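Epf (Streptococcus pyogenes, PDB 4ES8) is a cell-surface adhesin that binds to cells through an N-terminal domain containing a carbohydrate-binding module. Local coordinates at residues A[111-116]-A[177-182]; A[105-110]-A[183-188]; A[232-237]-A[273-278]; A[247-252]-A[260-265]; A[127-132]-A[202-207]. All blocks are in the same frame, centred on the assembly; numbering follows the deposited sequence.

Interaction 1: residues A[111-116]-A[177-182]; sequences DHDYKI and SFRTLK
Arg-179 and Asp-113 face each other as a non-hydrogen-bonded pair of two antiparallel strands and join in a two-pronged salt bridge. The guanidinium comes side-on: NE of Arg-179 reaches OD1 of Asp-113 at 2.8 Å, while NH2 of Arg-179 points almost straight at the syn lone pair of Asp-113 OD2, 3.0 Å away. Two bonds keep the carboxylate nearly coplanar with the guanidinium. A bend in the arginine chain at chi3 (-77°) turns the flat group onto the aspartate. Asp-111 runs alongside, its OD1 3.4 Å from Arg-179 CD; that oxygen lies well out of the guanidinium plane, so toward the arginine it offers charge alone, while a water links it to the carbonyl O of Thr-180. The other face of these strands is apolar, as in the beta-sandwich many carbohydrate-binding modules adopt. There CB of Tyr-114 makes an off-centre CH-pi contact with the Phe-178 ring, 4.2 Å from its centroid, and CD1 of Ile-116 approaches Phe-178 CE1 at 3.7 Å. The methyl CG2 of Thr-180 lies 3.6 Å from Tyr-114 CE2. Thr-180 OG1 accepts a hydrogen bond from the backbone N of His-112 at 3.2 Å and gives its own to the carbonyl of Ile-109. Farther out, His-112 is held by Asp-213 through ND1 and by the carbonyl of Glu-246 through NE2, which would favour a doubly protonated ring.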
# COMPACT_ATOMS: atom_id res chain seq x y z
N ASP A 111 6.70 -5.78 -0.98
CA ASP A 111 6.69 -6.19 -2.37
C ASP A 111 5.27 -6.53 -2.90
O ASP A 111 5.14 -7.27 -3.86
CB ASP A 111 7.67 -7.35 -2.61
CG ASP A 111 8.10 -7.58 -4.04
OD1 ASP A 111 8.35 -6.59 -4.76
OD2 ASP A 111 8.25 -8.76 -4.42
N HIS A 112 4.23 -5.96 -2.28
CA HIS A 112 2.86 -6.07 -2.77
C HIS A 112 2.54 -4.76 -3.49
O HIS A 112 3.22 -3.74 -3.27
CB HIS A 112 1.89 -6.34 -1.61
CG HIS A 112 1.62 -7.79 -1.34
ND1 HIS A 112 0.35 -8.21 -0.94
CD2 HIS A 112 2.44 -8.87 -1.39
CE1 HIS A 112 0.44 -9.52 -0.74
NE2 HIS A 112 1.69 -9.96 -0.98
N ASP A 113 1.52 -4.78 -4.36
CA ASP A 113 1.06 -3.63 -5.12
C ASP A 113 -0.20 -3.08 -4.49
O ASP A 113 -1.08 -3.86 -4.10
CB ASP A 113 0.80 -4.04 -6.57
CG ASP A 113 2.07 -4.43 -7.30
OD1 ASP A 113 3.06 -3.73 -7.16
OD2 ASP A 113 2.07 -5.47 -7.97
N TYR A 114 -0.29 -1.73 -4.39
CA TYR A 114 -1.44 -1.09 -3.76
C TYR A 114 -2.01 -0.00 -4.64
O TYR A 114 -1.31 0.55 -5.50
CB TYR A 114 -1.04 -0.50 -2.39
CG TYR A 114 -0.67 -1.59 -1.41
CD1 TYR A 114 -1.65 -2.24 -0.65
CD2 TYR A 114 0.65 -2.04 -1.29
CE1 TYR A 114 -1.32 -3.28 0.22
CE2 TYR A 114 0.99 -3.09 -0.43
CZ TYR A 114 -0.00 -3.71 0.32
OH TYR A 114 0.34 -4.74 1.16
N LYS A 115 -3.31 0.26 -4.44
CA LYS A 115 -4.04 1.29 -5.17
C LYS A 115 -4.71 2.22 -4.17
O LYS A 115 -5.59 1.78 -3.44
CB LYS A 115 -5.10 0.66 -6.10
CG LYS A 115 -6.00 1.68 -6.81
CD LYS A 115 -7.21 1.01 -7.48
CE LYS A 115 -7.99 2.00 -8.33
NZ LYS A 115 -9.16 1.37 -8.99
N ILE A 116 -4.28 3.48 -4.15
CA ILE A 116 -4.86 4.51 -3.30
C ILE A 116 -5.83 5.31 -4.15
O ILE A 116 -5.52 5.65 -5.31
CB ILE A 116 -3.75 5.44 -2.75
CG1 ILE A 116 -2.84 4.76 -1.74
CG2 ILE A 116 -4.34 6.76 -2.19
CD1 ILE A 116 -1.60 5.63 -1.37
N SER A 177 -0.98 4.38 -7.72
CA SER A 177 -0.60 2.99 -7.49
C SER A 177 0.90 2.96 -7.18
O SER A 177 1.63 3.85 -7.60
CB SER A 177 -0.93 2.12 -8.70
OG SER A 177 -0.30 2.56 -9.88
N PHE A 178 1.33 1.96 -6.40
CA PHE A 178 2.73 1.83 -6.04
C PHE A 178 2.99 0.43 -5.55
O PHE A 178 2.05 -0.29 -5.19
CB PHE A 178 3.17 2.86 -4.98
CG PHE A 178 2.55 2.65 -3.63
CD1 PHE A 178 1.24 3.06 -3.37
CD2 PHE A 178 3.25 2.02 -2.60
CE1 PHE A 178 0.65 2.85 -2.12
CE2 PHE A 178 2.67 1.82 -1.35
CZ PHE A 178 1.37 2.24 -1.11
N ARG A 179 4.26 0.08 -5.48
CA ARG A 179 4.71 -1.19 -4.91
C ARG A 179 5.52 -0.91 -3.66
O ARG A 179 6.38 -0.01 -3.66
CB ARG A 179 5.58 -1.96 -5.94
CG ARG A 179 6.15 -3.27 -5.41
CD ARG A 179 6.76 -4.10 -6.54
NE ARG A 179 5.68 -4.73 -7.31
CZ ARG A 179 5.86 -5.53 -8.36
NH1 ARG A 179 7.08 -5.79 -8.82
NH2 ARG A 179 4.81 -6.07 -8.97
N THR A 180 5.28 -1.66 -2.56
CA THR A 180 6.08 -1.42 -1.35
C THR A 180 7.49 -2.03 -1.41
O THR A 180 7.71 -3.11 -1.99
CB THR A 180 5.38 -2.03 -0.16
OG1 THR A 180 5.12 -3.43 -0.45
CG2 THR A 180 4.09 -1.29 0.19
N LEU A 181 8.44 -1.34 -0.76
CA LEU A 181 9.82 -1.82 -0.62
C LEU A 181 10.05 -2.42 0.78
O LEU A 181 11.08 -3.07 1.02
CB LEU A 181 10.83 -0.67 -0.88
CG LEU A 181 10.80 -0.14 -2.32
CD1 LEU A 181 11.71 1.06 -2.49
CD2 LEU A 181 11.12 -1.24 -3.37
N LYS A 182 9.13 -2.14 1.72
CA LYS A 182 9.20 -2.60 3.10
C LYS A 182 7.88 -3.17 3.56
O LYS A 182 6.86 -2.91 2.94
CB LYS A 182 9.54 -1.41 4.04
CG LYS A 182 10.83 -0.66 3.75
CD LYS A 182 11.05 0.47 4.76
CE LYS A 182 12.41 1.10 4.63
NZ LYS A 182 12.77 1.90 5.83
O HOH W 1 9.42 -4.34 -3.84

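Interaction 2: residues A[105-110]-A[183-188]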
# COMPACT_ATOMS: atom_id res chain seq x y z
N THR A 105 -1.60 4.25 6.59
CA THR A 105 -2.20 2.97 6.23
C THR A 105 -2.03 2.00 7.39
O THR A 105 -1.21 2.23 8.30
CB THR A 105 -1.53 2.36 4.96
OG1 THR A 105 -0.24 1.85 5.32
CG2 THR A 105 -1.39 3.39 3.81
N LYS A 106 -2.72 0.86 7.30
CA LYS A 106 -2.43 -0.25 8.18
C LYS A 106 -1.11 -0.89 7.71
O LYS A 106 -0.51 -0.45 6.70
CB LYS A 106 -3.58 -1.28 8.14
CG LYS A 106 -4.97 -0.73 8.51
CD LYS A 106 -5.12 -0.41 9.97
CE LYS A 106 -6.51 0.14 10.30
NZ LYS A 106 -7.58 -0.89 10.09
N SER A 107 -0.67 -1.96 8.39
CA SER A 107 0.58 -2.62 8.02
C SER A 107 0.47 -3.25 6.63
O SER A 107 -0.43 -4.07 6.37
CB SER A 107 0.93 -3.69 9.04
OG SER A 107 2.25 -4.17 8.81
N LEU A 108 1.40 -2.84 5.74
CA LEU A 108 1.40 -3.37 4.37
C LEU A 108 2.41 -4.52 4.26
O LEU A 108 3.29 -4.66 5.12
CB LEU A 108 1.75 -2.24 3.36
CG LEU A 108 0.89 -0.95 3.46
CD1 LEU A 108 1.29 0.04 2.39
CD2 LEU A 108 -0.61 -1.27 3.36
N ILE A 109 2.25 -5.34 3.23
CA ILE A 109 3.16 -6.46 2.96
C ILE A 109 4.26 -5.98 2.03
O ILE A 109 3.99 -5.26 1.07
CB ILE A 109 2.39 -7.67 2.37
CG1 ILE A 109 1.41 -8.22 3.43
CG2 ILE A 109 3.35 -8.79 1.90
CD1 ILE A 109 0.35 -9.18 2.85
N LYS A 110 5.50 -6.41 2.30
CA LYS A 110 6.64 -6.05 1.45
C LYS A 110 6.43 -6.61 0.05
O LYS A 110 6.03 -7.77 -0.10
CB LYS A 110 7.93 -6.64 2.05
CG LYS A 110 9.20 -6.26 1.27
CD LYS A 110 10.49 -6.80 1.91
CE LYS A 110 10.67 -8.29 1.72
NZ LYS A 110 12.00 -8.75 2.21
N GLU A 183 7.90 -3.89 4.69
CA GLU A 183 6.72 -4.34 5.42
C GLU A 183 6.39 -3.27 6.46
O GLU A 183 7.31 -2.70 7.07
CB GLU A 183 6.97 -5.68 6.13
CG GLU A 183 5.78 -6.13 6.97
CD GLU A 183 5.99 -7.44 7.69
OE1 GLU A 183 6.46 -8.40 7.05
OE2 GLU A 183 5.70 -7.51 8.91
N GLY A 184 5.12 -3.06 6.74
CA GLY A 184 4.72 -2.13 7.78
C GLY A 184 3.85 -1.00 7.28
O GLY A 184 3.65 -0.83 6.07
N PRO A 185 3.33 -0.20 8.23
CA PRO A 185 2.47 0.92 7.83
C PRO A 185 3.25 1.98 7.07
O PRO A 185 4.45 2.19 7.33
CB PRO A 185 1.98 1.50 9.18
CG PRO A 185 3.02 1.07 10.18
CD PRO A 185 3.49 -0.28 9.70
N MET A 186 2.57 2.63 6.13
CA MET A 186 3.12 3.73 5.36
C MET A 186 2.13 4.88 5.38
O MET A 186 1.18 4.84 6.15
CB MET A 186 3.43 3.28 3.93
CG MET A 186 4.62 2.33 3.86
SD MET A 186 5.07 1.89 2.18
CE MET A 186 5.58 3.32 1.62
N SER A 187 2.37 5.92 4.59
CA SER A 187 1.41 7.01 4.54
C SER A 187 1.26 7.51 3.11
O SER A 187 2.18 7.40 2.28
CB SER A 187 1.81 8.18 5.45
OG SER A 187 3.00 8.82 5.03
N LEU A 188 0.09 8.06 2.84
CA LEU A 188 -0.15 8.91 1.70
C LEU A 188 0.21 10.30 2.17
O LEU A 188 -0.33 10.76 3.19
CB LEU A 188 -1.61 8.84 1.21
CG LEU A 188 -1.99 9.91 0.15
CD1 LEU A 188 -1.22 9.72 -1.17
CD2 LEU A 188 -3.47 9.86 -0.17
O HOH W 2 5.96 -8.53 4.34
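Glu-183 lays its side chain beside the backbone of Leu-108 and Lys-110. CB of Glu-183 stands 4.0 Å from the carbonyl O of Leu-108, and Glu-183 CG comes closer, 3.4 Å from the same oxygen. With CG anti to the backbone N (chi1 177°), the extended chain lets the carboxylate reach past that carbonyl: a water donates to Glu-183 OE1 at 2.8 Å and accepts from the backbone N of Lys-110, and OE1 also forms a salt bridge with Lys-267. Lys-110 sends its own amine away to Asp-268. Next along, Leu-108 and Gly-184 exchange two backbone bonds, the N of Gly-184 meeting the O of Leu-108 at 2.9 Å. The backbone angles of Gly-184 call for glycine, since a CB would jam against the preceding carbonyl O and crowd Pro-185 CD. Farther on, Thr-105 OG1 receives the N of Met-186 at 3.0 Å and donates to the O of Lys-106, so it is gripped from two directions. Among the apolar side chains, CD1 of Leu-108 touches CB of Met-186 at 4.2 Å, crossing at about a right angle. The 105-110 segment links strands 97-105 and 113-123; 183-188 leaves the connection after strand 172-180 and enters strand 186-194. Two sheet-to-sheet crossovers thus pair through a single antiparallel bridge at one end of a beta-sandwich, consistent with the carbohydrate-binding module.

Interaction 3: residues A[232-237]-A[273-278]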
# COMPACT_ATOMS: atom_id res chain seq x y z
N VAL A 232 5.42 -32.75 -2.95
CA VAL A 232 5.16 -32.08 -4.22
C VAL A 232 5.93 -30.77 -4.15
O VAL A 232 5.85 -30.08 -3.13
CB VAL A 232 3.64 -31.87 -4.47
CG1 VAL A 232 3.41 -31.06 -5.75
CG2 VAL A 232 2.89 -33.20 -4.54
N GLN A 233 6.68 -30.44 -5.20
CA GLN A 233 7.47 -29.21 -5.21
C GLN A 233 6.94 -28.28 -6.28
O GLN A 233 6.94 -28.63 -7.46
CB GLN A 233 8.97 -29.51 -5.43
CG GLN A 233 9.61 -30.27 -4.27
CD GLN A 233 11.11 -30.42 -4.44
OE1 GLN A 233 11.65 -30.35 -5.55
NE2 GLN A 233 11.80 -30.64 -3.33
N LEU A 234 6.50 -27.08 -5.88
CA LEU A 234 5.98 -26.11 -6.85
C LEU A 234 6.89 -24.91 -6.94
O LEU A 234 7.15 -24.26 -5.93
CB LEU A 234 4.57 -25.66 -6.46
CG LEU A 234 3.51 -26.75 -6.29
CD1 LEU A 234 2.20 -26.13 -5.95
CD2 LEU A 234 3.32 -27.60 -7.59
N THR A 235 7.37 -24.61 -8.16
CA THR A 235 8.21 -23.44 -8.38
C THR A 235 7.31 -22.29 -8.85
O THR A 235 6.66 -22.40 -9.89
CB THR A 235 9.33 -23.74 -9.40
OG1 THR A 235 10.14 -24.81 -8.89
CG2 THR A 235 10.23 -22.52 -9.70
N LEU A 236 7.29 -21.19 -8.10
CA LEU A 236 6.47 -20.04 -8.47
C LEU A 236 7.28 -18.98 -9.23
O LEU A 236 8.50 -18.85 -9.04
CB LEU A 236 5.90 -19.38 -7.21
CG LEU A 236 5.06 -20.25 -6.27
CD1 LEU A 236 4.62 -19.43 -5.05
CD2 LEU A 236 3.85 -20.85 -7.00
N LYS A 237 6.57 -18.22 -10.06
CA LYS A 237 7.13 -17.10 -10.82
C LYS A 237 6.13 -15.96 -10.83
O LYS A 237 4.95 -16.18 -10.51
CB LYS A 237 7.49 -17.53 -12.26
CG LYS A 237 6.27 -17.83 -13.14
CD LYS A 237 6.64 -18.27 -14.56
CE LYS A 237 5.41 -18.69 -15.32
NZ LYS A 237 5.74 -19.28 -16.66
N ILE A 273 8.15 -24.32 -3.33
CA ILE A 273 7.14 -24.35 -2.29
C ILE A 273 6.75 -25.81 -2.14
O ILE A 273 6.35 -26.43 -3.12
CB ILE A 273 5.91 -23.46 -2.63
CG1 ILE A 273 6.30 -22.01 -3.06
CG2 ILE A 273 4.86 -23.49 -1.51
CD1 ILE A 273 7.13 -21.13 -2.06
N SER A 274 6.87 -26.35 -0.94
CA SER A 274 6.54 -27.75 -0.72
C SER A 274 5.11 -27.91 -0.27
O SER A 274 4.60 -27.14 0.55
CB SER A 274 7.48 -28.37 0.32
OG SER A 274 8.81 -28.33 -0.15
N ILE A 275 4.46 -28.91 -0.85
CA ILE A 275 3.13 -29.35 -0.49
C ILE A 275 3.28 -30.83 -0.10
O ILE A 275 3.90 -31.59 -0.85
CB ILE A 275 2.10 -29.11 -1.63
CG1 ILE A 275 1.90 -27.59 -1.87
CG2 ILE A 275 0.76 -29.82 -1.32
CD1 ILE A 275 0.83 -27.18 -2.90
N THR A 276 2.78 -31.20 1.08
CA THR A 276 2.84 -32.58 1.55
C THR A 276 1.47 -33.21 1.40
O THR A 276 0.51 -32.77 2.03
CB THR A 276 3.36 -32.66 3.00
OG1 THR A 276 4.60 -31.96 3.09
CG2 THR A 276 3.53 -34.11 3.47
N LEU A 277 1.37 -34.27 0.58
CA LEU A 277 0.12 -35.00 0.42
C LEU A 277 -0.06 -35.99 1.55
O LEU A 277 0.91 -36.32 2.22
CB LEU A 277 0.15 -35.79 -0.92
CG LEU A 277 0.36 -35.00 -2.21
CD1 LEU A 277 0.58 -35.95 -3.38
CD2 LEU A 277 -0.83 -34.07 -2.49
N SER A 278 -1.29 -36.52 1.72
CA SER A 278 -1.49 -37.60 2.68
C SER A 278 -0.93 -38.89 2.03
O SER A 278 -0.66 -38.89 0.82
CB SER A 278 -2.97 -37.74 3.01
OG SER A 278 -3.69 -38.32 1.94
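Leu-234 and Ile-275 mark the tight side of this strand pair, their CD1 methyls meeting at 3.5 Å. Leu-236 and Ile-273 pack next to them at about a right angle, with CD1 of Leu-236 3.7 Å from CG1 of Ile-273. That branch of the isoleucine sits anti to the carbonyl carbon (chi1 -50°), which carries it across to the leucine methyl. At the other end CG2 of Val-232 meets CD1 of Leu-277 at 3.8 Å, just after the second strand has finished. Valine and isoleucine favour the extended backbone, while the leucines reach deeper into the apolar interior. Four short backbone bonds hold the strands together through the hydrogen-bonded pairs Val-232/Ile-275 and Leu-234/Ile-273; the N of Leu-234 reaches the O of Ile-273 at 2.8 Å with an angle of 173°. The opposite face is loose. Gln-233 and Ser-274 form the non-hydrogen-bonded pair between them, and both are exposed polar residues whose side chains stay apart; the nearest atom to Ser-274 CB across the contact is the carbonyl O of Val-232, at 4.2 Å. Strand 231-237 is the middle of three in its sheet, flanked on its far side by strand 219-224, while the apolar face packs against strands 248-253 and 259-264 of the second sheet. Ser-278 is the N-cap of helix 279-284, its side chain capping a backbone N, and Leu-285 beyond that helix packs on Leu-277.

Interaction 4: residues A[247-252]-A[260-265]; sequences GDEISL and LQTVTV
Ile-250 and Val-263 form one of the hydrogen-bonded pairs of two antiparallel strands that run 166° apart, the N of Ile-250 lying 2.7 Å from the O of Val-263. On their inward face CG2 of Val-263 touches CB of Ile-250 at 3.9 Å, and CD1 of Ile-250 reaches on to CG2 of Val-265 at 3.7 Å. Beta-branched residues fit both the extended backbone and the apolar interior here. On the other face CG of Glu-249 packs on the methyl CG2 of Thr-262 at 3.6 Å, so the aliphatic part of the acid is used for packing. OD1 of buried Asp-248 forms a salt bridge with Arg-242, and its OD2 a hydrogen bond with Ser-218. At the far end the O of Leu-252 accepts the N of Leu-260 at 2.8 Å and, weakly, the N of Gln-261. Two residues thus face one in a classic beta bulge; the hairpin forms one edge of a sheet, consistent with the protein's fibronectin-like domain.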
# COMPACT_ATOMS: atom_id res chain seq x y z
N GLY A 247 1.34 -14.44 1.13
CA GLY A 247 -0.11 -14.22 1.02
C GLY A 247 -0.79 -14.99 -0.09
O GLY A 247 -2.02 -15.02 -0.14
N ASP A 248 -0.02 -15.59 -1.02
CA ASP A 248 -0.64 -16.37 -2.08
C ASP A 248 -1.09 -17.72 -1.52
O ASP A 248 -0.32 -18.40 -0.82
CB ASP A 248 0.34 -16.58 -3.24
CG ASP A 248 0.60 -15.35 -4.08
OD1 ASP A 248 0.26 -14.24 -3.62
OD2 ASP A 248 1.14 -15.50 -5.19
N GLU A 249 -2.33 -18.09 -1.82
CA GLU A 249 -2.93 -19.35 -1.40
C GLU A 249 -2.87 -20.32 -2.57
O GLU A 249 -3.53 -20.08 -3.59
CB GLU A 249 -4.38 -19.11 -0.95
CG GLU A 249 -5.09 -20.40 -0.55
CD GLU A 249 -6.59 -20.28 -0.44
OE1 GLU A 249 -7.27 -20.23 -1.49
OE2 GLU A 249 -7.08 -20.23 0.72
N ILE A 250 -2.08 -21.38 -2.44
CA ILE A 250 -1.94 -22.39 -3.50
C ILE A 250 -2.88 -23.56 -3.25
O ILE A 250 -2.77 -24.20 -2.20
CB ILE A 250 -0.47 -22.90 -3.60
CG1 ILE A 250 0.53 -21.73 -3.83
CG2 ILE A 250 -0.36 -23.96 -4.72
CD1 ILE A 250 1.97 -22.14 -3.59
N SER A 251 -3.76 -23.88 -4.21
CA SER A 251 -4.63 -25.05 -4.13
C SER A 251 -4.18 -26.06 -5.17
O SER A 251 -3.99 -25.69 -6.33
CB SER A 251 -6.09 -24.66 -4.35
OG SER A 251 -6.52 -23.83 -3.29
N LEU A 252 -3.94 -27.31 -4.74
CA LEU A 252 -3.48 -28.39 -5.64
C LEU A 252 -4.58 -29.42 -5.77
O LEU A 252 -5.12 -29.85 -4.76
CB LEU A 252 -2.22 -29.04 -5.06
CG LEU A 252 -1.67 -30.26 -5.80
CD1 LEU A 252 -1.06 -29.84 -7.15
CD2 LEU A 252 -0.57 -30.95 -4.97
N LEU A 260 -6.62 -31.65 -3.19
CA LEU A 260 -5.67 -32.47 -2.44
C LEU A 260 -5.16 -31.70 -1.22
O LEU A 260 -5.26 -32.19 -0.09
CB LEU A 260 -4.50 -32.94 -3.31
CG LEU A 260 -4.84 -33.77 -4.54
CD1 LEU A 260 -3.59 -34.01 -5.37
CD2 LEU A 260 -5.53 -35.10 -4.17
N GLN A 261 -4.57 -30.52 -1.44
CA GLN A 261 -4.00 -29.72 -0.36
C GLN A 261 -4.03 -28.27 -0.72
O GLN A 261 -4.05 -27.93 -1.90
CB GLN A 261 -2.53 -30.12 -0.09
CG GLN A 261 -2.25 -31.58 0.33
CD GLN A 261 -2.76 -31.89 1.72
OE1 GLN A 261 -2.83 -31.02 2.60
NE2 GLN A 261 -3.19 -33.13 1.95
N THR A 262 -4.05 -27.41 0.31
CA THR A 262 -4.00 -25.96 0.19
C THR A 262 -2.88 -25.48 1.10
O THR A 262 -2.76 -25.99 2.23
CB THR A 262 -5.36 -25.34 0.57
OG1 THR A 262 -6.39 -25.91 -0.24
CG2 THR A 262 -5.38 -23.85 0.41
N VAL A 263 -2.05 -24.53 0.62
CA VAL A 263 -0.98 -23.95 1.44
C VAL A 263 -0.98 -22.45 1.22
O VAL A 263 -1.28 -22.00 0.11
CB VAL A 263 0.45 -24.54 1.20
CG1 VAL A 263 0.53 -26.01 1.59
CG2 VAL A 263 0.92 -24.32 -0.23
N THR A 264 -0.62 -21.68 2.25
CA THR A 264 -0.46 -20.23 2.12
C THR A 264 1.04 -19.94 2.18
O THR A 264 1.72 -20.39 3.12
CB THR A 264 -1.25 -19.46 3.18
OG1 THR A 264 -2.65 -19.70 2.98
CG2 THR A 264 -0.99 -17.96 3.11
N VAL A 265 1.56 -19.19 1.19
CA VAL A 265 2.98 -18.84 1.14
C VAL A 265 3.30 -17.80 2.23
O VAL A 265 2.54 -16.84 2.43
CB VAL A 265 3.36 -18.33 -0.26
CG1 VAL A 265 4.83 -17.95 -0.33
CG2 VAL A 265 3.01 -19.38 -1.33

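Interaction 5: residues A[127-132]-A[202-207]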
# COMPACT_ATOMS: atom_id res chain seq x y z
N ILE A 127 -2.51 27.93 -4.77
CA ILE A 127 -2.01 26.71 -4.12
C ILE A 127 -1.63 25.68 -5.18
O ILE A 127 -2.38 25.45 -6.15
CB ILE A 127 -3.05 26.11 -3.13
CG1 ILE A 127 -3.33 27.09 -1.94
CG2 ILE A 127 -2.60 24.72 -2.63
CD1 ILE A 127 -4.34 26.57 -0.94
N THR A 128 -0.45 25.05 -5.00
CA THR A 128 -0.03 23.94 -5.86
C THR A 128 0.08 22.72 -4.94
O THR A 128 0.20 22.86 -3.72
CB THR A 128 1.22 24.25 -6.67
OG1 THR A 128 2.24 24.72 -5.78
CG2 THR A 128 0.95 25.33 -7.76
N VAL A 129 -0.11 21.54 -5.52
CA VAL A 129 -0.26 20.31 -4.76
C VAL A 129 0.65 19.21 -5.29
O VAL A 129 0.88 19.09 -6.50
CB VAL A 129 -1.78 19.90 -4.92
CG1 VAL A 129 -2.08 18.51 -4.34
CG2 VAL A 129 -2.71 20.95 -4.29
N ASP A 130 1.10 18.36 -4.36
CA ASP A 130 1.89 17.17 -4.69
C ASP A 130 1.33 16.00 -3.89
O ASP A 130 0.75 16.20 -2.81
CB ASP A 130 3.39 17.37 -4.40
CG ASP A 130 4.32 16.30 -5.00
OD1 ASP A 130 3.85 15.49 -5.85
OD2 ASP A 130 5.50 16.26 -4.60
N TYR A 131 1.50 14.79 -4.42
CA TYR A 131 1.08 13.53 -3.75
C TYR A 131 2.28 12.61 -3.71
O TYR A 131 2.89 12.35 -4.75
CB TYR A 131 -0.06 12.82 -4.49
CG TYR A 131 -1.24 13.67 -4.93
CD1 TYR A 131 -1.90 14.50 -4.02
CD2 TYR A 131 -1.77 13.55 -6.21
CE1 TYR A 131 -3.03 15.22 -4.40
CE2 TYR A 131 -2.90 14.26 -6.59
CZ TYR A 131 -3.53 15.10 -5.69
OH TYR A 131 -4.63 15.82 -6.08
N ARG A 132 2.63 12.13 -2.53
CA ARG A 132 3.77 11.24 -2.40
C ARG A 132 3.45 10.08 -1.51
O ARG A 132 2.48 10.13 -0.77
CB ARG A 132 4.96 12.01 -1.79
CG ARG A 132 5.54 13.14 -2.65
CD ARG A 132 6.49 12.64 -3.72
NE ARG A 132 6.83 13.75 -4.62
CZ ARG A 132 7.60 13.60 -5.69
NH1 ARG A 132 8.08 12.40 -6.01
NH2 ARG A 132 7.87 14.65 -6.47
N LEU A 202 -6.49 31.00 1.88
CA LEU A 202 -6.41 30.07 0.75
C LEU A 202 -6.57 28.65 1.28
O LEU A 202 -5.70 28.18 2.02
CB LEU A 202 -5.08 30.21 -0.01
CG LEU A 202 -4.71 31.60 -0.53
CD1 LEU A 202 -3.44 31.53 -1.36
CD2 LEU A 202 -5.87 32.24 -1.39
N ASP A 203 -7.67 27.96 0.89
CA ASP A 203 -7.93 26.62 1.39
C ASP A 203 -7.72 25.51 0.38
O ASP A 203 -8.00 25.69 -0.80
CB ASP A 203 -9.38 26.51 1.89
CG ASP A 203 -9.74 27.43 3.03
OD1 ASP A 203 -8.82 28.03 3.62
OD2 ASP A 203 -10.95 27.55 3.33
N VAL A 204 -7.27 24.35 0.86
CA VAL A 204 -7.09 23.15 0.02
C VAL A 204 -7.62 21.98 0.83
O VAL A 204 -7.31 21.89 2.03
CB VAL A 204 -5.64 22.95 -0.50
CG1 VAL A 204 -4.60 22.89 0.65
CG2 VAL A 204 -5.55 21.71 -1.40
N GLU A 205 -8.43 21.11 0.21
CA GLU A 205 -9.05 19.99 0.91
C GLU A 205 -8.86 18.68 0.16
O GLU A 205 -8.93 18.66 -1.07
CB GLU A 205 -10.56 20.28 1.07
CG GLU A 205 -11.36 19.21 1.80
CD GLU A 205 -12.84 19.46 1.74
OE1 GLU A 205 -13.44 19.20 0.67
OE2 GLU A 205 -13.41 19.93 2.75
N PHE A 206 -8.67 17.59 0.92
CA PHE A 206 -8.55 16.23 0.41
C PHE A 206 -9.53 15.36 1.15
O PHE A 206 -9.70 15.57 2.36
CB PHE A 206 -7.12 15.69 0.62
CG PHE A 206 -6.04 16.69 0.31
CD1 PHE A 206 -5.52 16.79 -0.98
CD2 PHE A 206 -5.52 17.52 1.31
CE1 PHE A 206 -4.49 17.69 -1.26
CE2 PHE A 206 -4.48 18.41 1.03
CZ PHE A 206 -3.96 18.49 -0.25
N LYS A 207 -10.18 14.41 0.49
CA LYS A 207 -11.16 13.63 1.26
C LYS A 207 -11.40 12.24 0.71
O LYS A 207 -10.97 11.93 -0.40
CB LYS A 207 -12.52 14.37 1.31
CG LYS A 207 -13.12 14.67 -0.05
CD LYS A 207 -14.37 15.56 0.09
CE LYS A 207 -14.83 16.04 -1.26
NZ LYS A 207 -16.18 16.67 -1.20
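Ile-127 starts the contact by pushing CD1 into the opposite strand, where it lies 3.8 Å from CB of Leu-202. CD1 of Ile-127 also meets CB of Val-204 at 3.9 Å and rests near the carbonyl O of Leu-202, at 3.6 Å. CG1 is anti to the carbonyl carbon (chi1 -64°), which brings this one methyl to several partners. Val-129 follows two residues on, also pointing inward, with CG2 4.1 Å from CG2 of Val-204. Here the strands do not hydrogen-bond: they belong to two facing sheets of a beta-sandwich, with axes 8.6 Å apart and inclined by 25°, and their alternate side chains fill the space between. CG1 of Val-129 then comes in the plane of the Phe-206 ring, at its edge, 4.0 Å from CE1. Asp-130 points outward, where its OD2 forms a salt bridge with NE of Arg-132 at 2.8 Å; Glu-150 takes NH1 of that arginine. Tyr-131 presents CE1 to the Phe-206 CE1 at 4.3 Å, Phe-206 arriving at the edge of the tyrosine ring. The Tyr-131 hydroxyl bonds to Gln-120, while Arg-169 makes a cation-pi contact with the Tyr-131 ring and Phe-118 packs edge-to-face with it.

Interactions 1 and 2 are neighbours, 9 Å between centres, and Ile-109 joins them: its N lies 2.9 Å from Tyr-114 OH, its O 2.6 Å from Thr-180 OG1. Interaction 5 lies about 22 Å from each between centres, farther from the second domain, within the same two-sheet domain, and touches interaction 2 where CD1 of Leu-188 packs on the carbonyl O of Arg-132. Interactions 3 and 4 occupy the second domain, with interaction 4 nested in the chain loop closed by interaction 3; they meet face to face, CD1 of Leu-234 being 3.6 Å from CG2 of Ile-250. A sodium ion lies about 8 Å from the side chain of Ser-177 and about 10 Å from that of Tyr-131.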